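Local coordinates for phosphotriesterase family protein (Listeria monocytogenes serotype 4b str. H7858, PDB 3PNZ) that probably hydrolyses phosphorylated sugar lactones, as a zinc-dependent lactonase of the phosphotriesterase family with the amidohydrolase fold, at residues 248-260 and 295-308. Numbering follows the deposited sequence.
Sequences ESARIAAILYLVS and WVPRFIDEANEKGF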
loop_
_atom_site.group_PDB
_atom_site.type_symbol
_atom_site.label_atom_id
_atom_site.label_comp_id
_atom_site.label_asym_id
_atom_site.label_seq_id
_atom_site.Cartn_x
_atom_site.Cartn_y
_atom_site.Cartn_z
ATOM N N GLU A 248 11.842 12.396 11.814
ATOM C CA GLU A 248 11.939 10.948 11.905
ATOM C C GLU A 248 11.799 10.464 13.341
ATOM O O GLU A 248 11.202 9.418 13.596
ATOM C CB GLU A 248 13.260 10.456 11.314
ATOM C CG GLU A 248 13.182 9.006 10.897
ATOM C CD GLU A 248 12.028 8.771 9.943
ATOM O OE1 GLU A 248 11.154 7.934 10.260
ATOM O OE2 GLU A 248 11.988 9.441 8.888
ATOM N N SER A 249 12.373 11.212 14.277
ATOM C CA SER A 249 12.256 10.888 15.691
ATOM C C SER A 249 10.812 10.693 16.142
ATOM O O SER A 249 10.538 9.868 17.014
ATOM C CB SER A 249 12.910 11.982 16.540
ATOM O OG SER A 249 12.472 13.264 16.112
ATOM N N ALA A 250 9.890 11.465 15.573
ATOM C CA ALA A 250 8.485 11.370 15.965
ATOM C C ALA A 250 7.857 10.069 15.471
ATOM O O ALA A 250 7.093 9.424 16.199
ATOM C CB ALA A 250 7.695 12.572 15.459
ATOM N N ARG A 251 8.171 9.683 14.239
ATOM C CA ARG A 251 7.688 8.397 13.733
ATOM C C ARG A 251 8.262 7.257 14.573
ATOM O O ARG A 251 7.542 6.338 14.986
ATOM C CB ARG A 251 8.023 8.220 12.245
ATOM C CG ARG A 251 7.106 9.017 11.303
ATOM C CD ARG A 251 7.500 8.856 9.836
ATOM N NE ARG A 251 8.725 9.598 9.544
ATOM C CZ ARG A 251 8.746 10.876 9.177
ATOM N NH1 ARG A 251 7.607 11.552 9.035
ATOM N NH2 ARG A 251 9.905 11.476 8.946
ATOM N N ILE A 252 9.557 7.332 14.856
ATOM C CA ILE A 252 10.218 6.262 15.589
ATOM C C ILE A 252 9.655 6.152 17.011
ATOM O O ILE A 252 9.425 5.046 17.516
ATOM C CB ILE A 252 11.753 6.445 15.570
ATOM C CG1 ILE A 252 12.288 6.107 14.174
ATOM C CG2 ILE A 252 12.420 5.594 16.648
ATOM C CD1 ILE A 252 13.758 6.430 13.965
ATOM N N ALA A 253 9.402 7.291 17.647
ATOM C CA ALA A 253 8.798 7.292 18.982
ATOM C C ALA A 253 7.425 6.602 18.987
ATOM O O ALA A 253 7.088 5.868 19.924
ATOM C CB ALA A 253 8.690 8.712 19.529
ATOM N N ALA A 254 6.638 6.840 17.940
ATOM C CA ALA A 254 5.290 6.285 17.846
ATOM C C ALA A 254 5.370 4.771 17.660
ATOM O O ALA A 254 4.594 4.014 18.243
ATOM C CB ALA A 254 4.520 6.934 16.690
ATOM N N ILE A 255 6.310 4.337 16.830
ATOM C CA ILE A 255 6.538 2.908 16.634
ATOM C C ILE A 255 6.928 2.251 17.954
ATOM O O ILE A 255 6.365 1.224 18.335
ATOM C CB ILE A 255 7.619 2.660 15.572
ATOM C CG1 ILE A 255 7.061 2.988 14.186
ATOM C CG2 ILE A 255 8.110 1.206 15.615
ATOM C CD1 ILE A 255 8.100 3.046 13.107
ATOM N N LEU A 256 7.873 2.860 18.665
ATOM C CA LEU A 256 8.358 2.277 19.912
ATOM C C LEU A 256 7.301 2.293 21.014
ATOM O O LEU A 256 7.287 1.411 21.875
ATOM C CB LEU A 256 9.658 2.948 20.368
ATOM C CG LEU A 256 10.855 2.695 19.447
ATOM C CD1 LEU A 256 12.061 3.471 19.948
ATOM C CD2 LEU A 256 11.158 1.200 19.365
ATOM N N TYR A 257 6.396 3.268 20.988
ATOM C CA TYR A 257 5.265 3.213 21.918
ATOM C C TYR A 257 4.423 1.965 21.667
ATOM O O TYR A 257 4.045 1.251 22.607
ATOM C CB TYR A 257 4.380 4.465 21.834
ATOM C CG TYR A 257 3.119 4.313 22.646
ATOM C CD1 TYR A 257 3.151 4.401 24.033
ATOM C CD2 TYR A 257 1.902 4.047 22.032
ATOM C CE1 TYR A 257 2.003 4.244 24.790
ATOM C CE2 TYR A 257 0.739 3.887 22.784
ATOM C CZ TYR A 257 0.798 3.991 24.156
ATOM O OH TYR A 257 -0.350 3.832 24.895
ATOM N N LEU A 258 4.115 1.700 20.402
ATOM C CA LEU A 258 3.321 0.518 20.074
ATOM C C LEU A 258 4.078 -0.751 20.474
ATOM O O LEU A 258 3.475 -1.686 21.002
ATOM C CB LEU A 258 2.940 0.489 18.592
ATOM C CG LEU A 258 1.777 1.426 18.222
ATOM C CD1 LEU A 258 1.654 1.558 16.708
ATOM C CD2 LEU A 258 0.452 0.926 18.831
ATOM N N VAL A 259 5.391 -0.769 20.251
ATOM C CA VAL A 259 6.194 -1.918 20.685
ATOM C C VAL A 259 6.081 -2.080 22.199
ATOM O O VAL A 259 5.845 -3.184 22.700
ATOM C CB VAL A 259 7.670 -1.818 20.255
ATOM C CG1 VAL A 259 8.486 -2.967 20.856
ATOM C CG2 VAL A 259 7.789 -1.832 18.734
ATOM N N SER A 260 6.211 -0.980 22.933
ATOM C CA SER A 260 6.136 -1.054 24.388
ATOM C C SER A 260 4.775 -1.556 24.880
ATOM O O SER A 260 4.676 -2.131 25.964
ATOM C CB SER A 260 6.490 0.297 25.032
ATOM O OG SER A 260 5.403 1.202 24.924
ATOM N N TRP A 295 17.657 4.349 7.148
ATOM C CA TRP A 295 16.699 4.321 8.254
ATOM C C TRP A 295 16.914 3.130 9.178
ATOM O O TRP A 295 16.876 3.262 10.400
ATOM C CB TRP A 295 15.257 4.347 7.745
ATOM C CG TRP A 295 14.229 4.525 8.837
ATOM C CD1 TRP A 295 13.765 5.715 9.343
ATOM C CD2 TRP A 295 13.523 3.490 9.540
ATOM N NE1 TRP A 295 12.823 5.480 10.318
ATOM C CE2 TRP A 295 12.653 4.125 10.456
ATOM C CE3 TRP A 295 13.533 2.091 9.482
ATOM C CZ2 TRP A 295 11.814 3.411 11.307
ATOM C CZ3 TRP A 295 12.692 1.380 10.335
ATOM C CH2 TRP A 295 11.841 2.041 11.229
ATOM N N VAL A 296 17.143 1.964 8.588
ATOM C CA VAL A 296 17.321 0.747 9.375
ATOM C C VAL A 296 18.463 0.869 10.400
ATOM O O VAL A 296 18.258 0.623 11.583
ATOM C CB VAL A 296 17.471 -0.494 8.460
ATOM C CG1 VAL A 296 18.064 -1.667 9.235
ATOM C CG2 VAL A 296 16.119 -0.863 7.868
ATOM N N PRO A 297 19.666 1.263 9.955
ATOM C CA PRO A 297 20.753 1.397 10.932
ATOM C C PRO A 297 20.439 2.416 12.024
ATOM O O PRO A 297 20.794 2.208 13.180
ATOM C CB PRO A 297 21.940 1.858 10.079
ATOM C CG PRO A 297 21.633 1.376 8.707
ATOM C CD PRO A 297 20.134 1.462 8.572
ATOM N N ARG A 298 19.769 3.508 11.671
ATOM C CA ARG A 298 19.423 4.496 12.689
ATOM C C ARG A 298 18.393 3.943 13.659
ATOM O O ARG A 298 18.524 4.103 14.875
ATOM C CB ARG A 298 18.904 5.788 12.067
ATOM C CG ARG A 298 18.528 6.798 13.143
ATOM C CD ARG A 298 17.332 7.601 12.761
ATOM N NE ARG A 298 16.651 8.134 13.937
ATOM C CZ ARG A 298 16.256 9.394 14.058
ATOM N NH1 ARG A 298 15.626 9.790 15.160
ATOM N NH2 ARG A 298 16.502 10.254 13.077
ATOM N N PHE A 299 17.361 3.289 13.128
ATOM C CA PHE A 299 16.342 2.716 13.995
ATOM C C PHE A 299 16.930 1.692 14.959
ATOM O O PHE A 299 16.615 1.690 16.150
ATOM C CB PHE A 299 15.203 2.070 13.205
ATOM C CG PHE A 299 14.194 1.404 14.090
ATOM C CD1 PHE A 299 13.184 2.147 14.683
ATOM C CD2 PHE A 299 14.296 0.053 14.392
ATOM C CE1 PHE A 299 12.265 1.541 15.533
ATOM C CE2 PHE A 299 13.384 -0.549 15.241
ATOM C CZ PHE A 299 12.371 0.194 15.810
ATOM N N ILE A 300 17.774 0.813 14.435
ATOM C CA ILE A 300 18.414 -0.189 15.273
ATOM C C ILE A 300 19.177 0.483 16.407
ATOM O O ILE A 300 19.014 0.124 17.575
ATOM C CB ILE A 300 19.341 -1.100 14.450
ATOM C CG1 ILE A 300 18.511 -1.952 13.489
ATOM C CG2 ILE A 300 20.167 -1.989 15.371
ATOM C CD1 ILE A 300 19.343 -2.778 12.517
ATOM N N ASP A 301 19.981 1.484 16.060
ATOM C CA ASP A 301 20.807 2.177 17.042
ATOM C C ASP A 301 19.948 2.880 18.081
ATOM O O ASP A 301 20.157 2.721 19.282
ATOM C CB ASP A 301 21.735 3.178 16.356
ATOM C CG ASP A 301 22.777 3.742 17.302
ATOM O OD1 ASP A 301 22.976 4.976 17.310
ATOM O OD2 ASP A 301 23.389 2.944 18.044
ATOM N N GLU A 302 18.961 3.642 17.616
ATOM C CA GLU A 302 18.108 4.390 18.527
ATOM C C GLU A 302 17.274 3.455 19.408
ATOM O O GLU A 302 17.163 3.669 20.618
ATOM C CB GLU A 302 17.220 5.384 17.762
ATOM C CG GLU A 302 16.427 6.299 18.674
ATOM C CD GLU A 302 15.660 7.387 17.936
ATOM O OE1 GLU A 302 15.753 7.476 16.693
ATOM O OE2 GLU A 302 14.949 8.153 18.616
ATOM N N ALA A 303 16.693 2.413 18.815
ATOM C CA ALA A 303 15.923 1.448 19.596
ATOM C C ALA A 303 16.794 0.768 20.653
ATOM O O ALA A 303 16.376 0.607 21.803
ATOM C CB ALA A 303 15.289 0.399 18.691
ATOM N N ASN A 304 17.997 0.363 20.248
ATOM C CA ASN A 304 18.953 -0.247 21.170
ATOM C C ASN A 304 19.262 0.713 22.319
ATOM O O ASN A 304 19.281 0.318 23.480
ATOM C CB ASN A 304 20.252 -0.616 20.450
ATOM C CG ASN A 304 20.128 -1.866 19.589
ATOM O OD1 ASN A 304 19.174 -2.638 19.705
ATOM N ND2 ASN A 304 21.116 -2.080 18.727
ATOM N N GLU A 305 19.495 1.980 21.986
ATOM C CA GLU A 305 19.798 2.986 23.004
ATOM C C GLU A 305 18.646 3.120 23.999
ATOM O O GLU A 305 18.864 3.334 25.193
ATOM C CB GLU A 305 20.123 4.346 22.361
ATOM C CG GLU A 305 21.490 4.401 21.670
ATOM C CD GLU A 305 21.799 5.746 21.004
ATOM O OE1 GLU A 305 20.937 6.663 21.021
ATOM O OE2 GLU A 305 22.918 5.880 20.454
ATOM N N LYS A 306 17.417 2.985 23.509
ATOM C CA LYS A 306 16.248 3.136 24.372
ATOM C C LYS A 306 15.819 1.835 25.047
ATOM O O LYS A 306 14.776 1.782 25.701
ATOM C CB LYS A 306 15.075 3.745 23.599
ATOM C CG LYS A 306 15.375 5.112 22.995
ATOM C CD LYS A 306 14.165 6.019 23.087
ATOM C CE LYS A 306 13.930 6.799 21.800
ATOM N NZ LYS A 306 14.941 7.863 21.550
ATOM N N GLY A 307 16.614 0.782 24.888
ATOM C CA GLY A 307 16.372 -0.450 25.619
ATOM C C GLY A 307 15.604 -1.530 24.874
ATOM O O GLY A 307 15.251 -2.560 25.449
ATOM N N PHE A 308 15.347 -1.311 23.590
ATOM C CA PHE A 308 14.633 -2.310 22.801
ATOM C C PHE A 308 15.617 -3.233 22.075
ATOM O O PHE A 308 16.826 -3.007 22.098
ATOM C CB PHE A 308 13.688 -1.629 21.798
ATOM C CG PHE A 308 12.623 -0.766 22.438
ATOM C CD1 PHE A 308 11.375 -1.295 22.753
ATOM C CD2 PHE A 308 12.860 0.578 22.700
ATOM C CE1 PHE A 308 10.388 -0.498 23.339
ATOM C CE2 PHE A 308 11.881 1.379 23.281
ATOM C CZ PHE A 308 10.641 0.839 23.597
HETATM O O HOH W 1 12.403 8.850 18.741
#
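Ile252 drives an apolar side chain into a partly ionic hole: as a knob-into-hole it sits among Trp295, Arg298, Phe299 and Glu302, its CD1 only 3.4 Å from Arg298 NE. Two walls of the hole, Arg298 and Glu302, belong to a salt-bridge network with Lys306, which probably limits their movement. Arg298 turns its guanidinium side-on to Glu302, NE and NH1 both donating to OE1, with that oxygen close to the guanidinium plane, while Lys306 NZ takes the anti lone pair of OE2. A water links the helices by donating to Ser249 O and Glu302 OE2, the latter at 2.6 Å. Glu248 CB lies over one face of the same guanidinium.

One direct hydrogen bond joins the segments, and it is weak: Trp295 NE1 reaches Glu248 OE1 at 3.0 Å with an N-H...O angle of 133°, carboxylate and indole planes nearly perpendicular. The carboxylate's firmer partners are Arg251, which grips both oxygens through NE and NH2, and the backbone N of Ala241, which bonds OE2; these bonds probably hold the carboxylate where the indole N-H can meet it at the edge of the ring. Further along, Leu256 points CD2 at the Phe308 ring in a CH-pi contact, 3.9 Å from the centroid and 13° off the normal; CD2 also lies 3.9 Å from Phe299 CZ. With CG anti to the carbonyl carbon, Phe308 brings its ring to Leu256 and to Val259 CG1. It directly follows Gly307, the C-prime residue of the Schellman motif ending the helix.

The axes of 248-260 and 295-305 approach to 11.4 Å at a crossing angle of -56°, a spacing filled by the Ile252, Leu256 and Phe299 side chains. In this TIM-barrel fold, helix 248-260 connects the neighbouring parallel strands 234-237 and 267-269 in a beta-alpha-beta crossover on the barrel's outside; Ile255 touches Phe237, and helix 310-325 packs against both partners through Phe317, which meets Ile255 and Phe299.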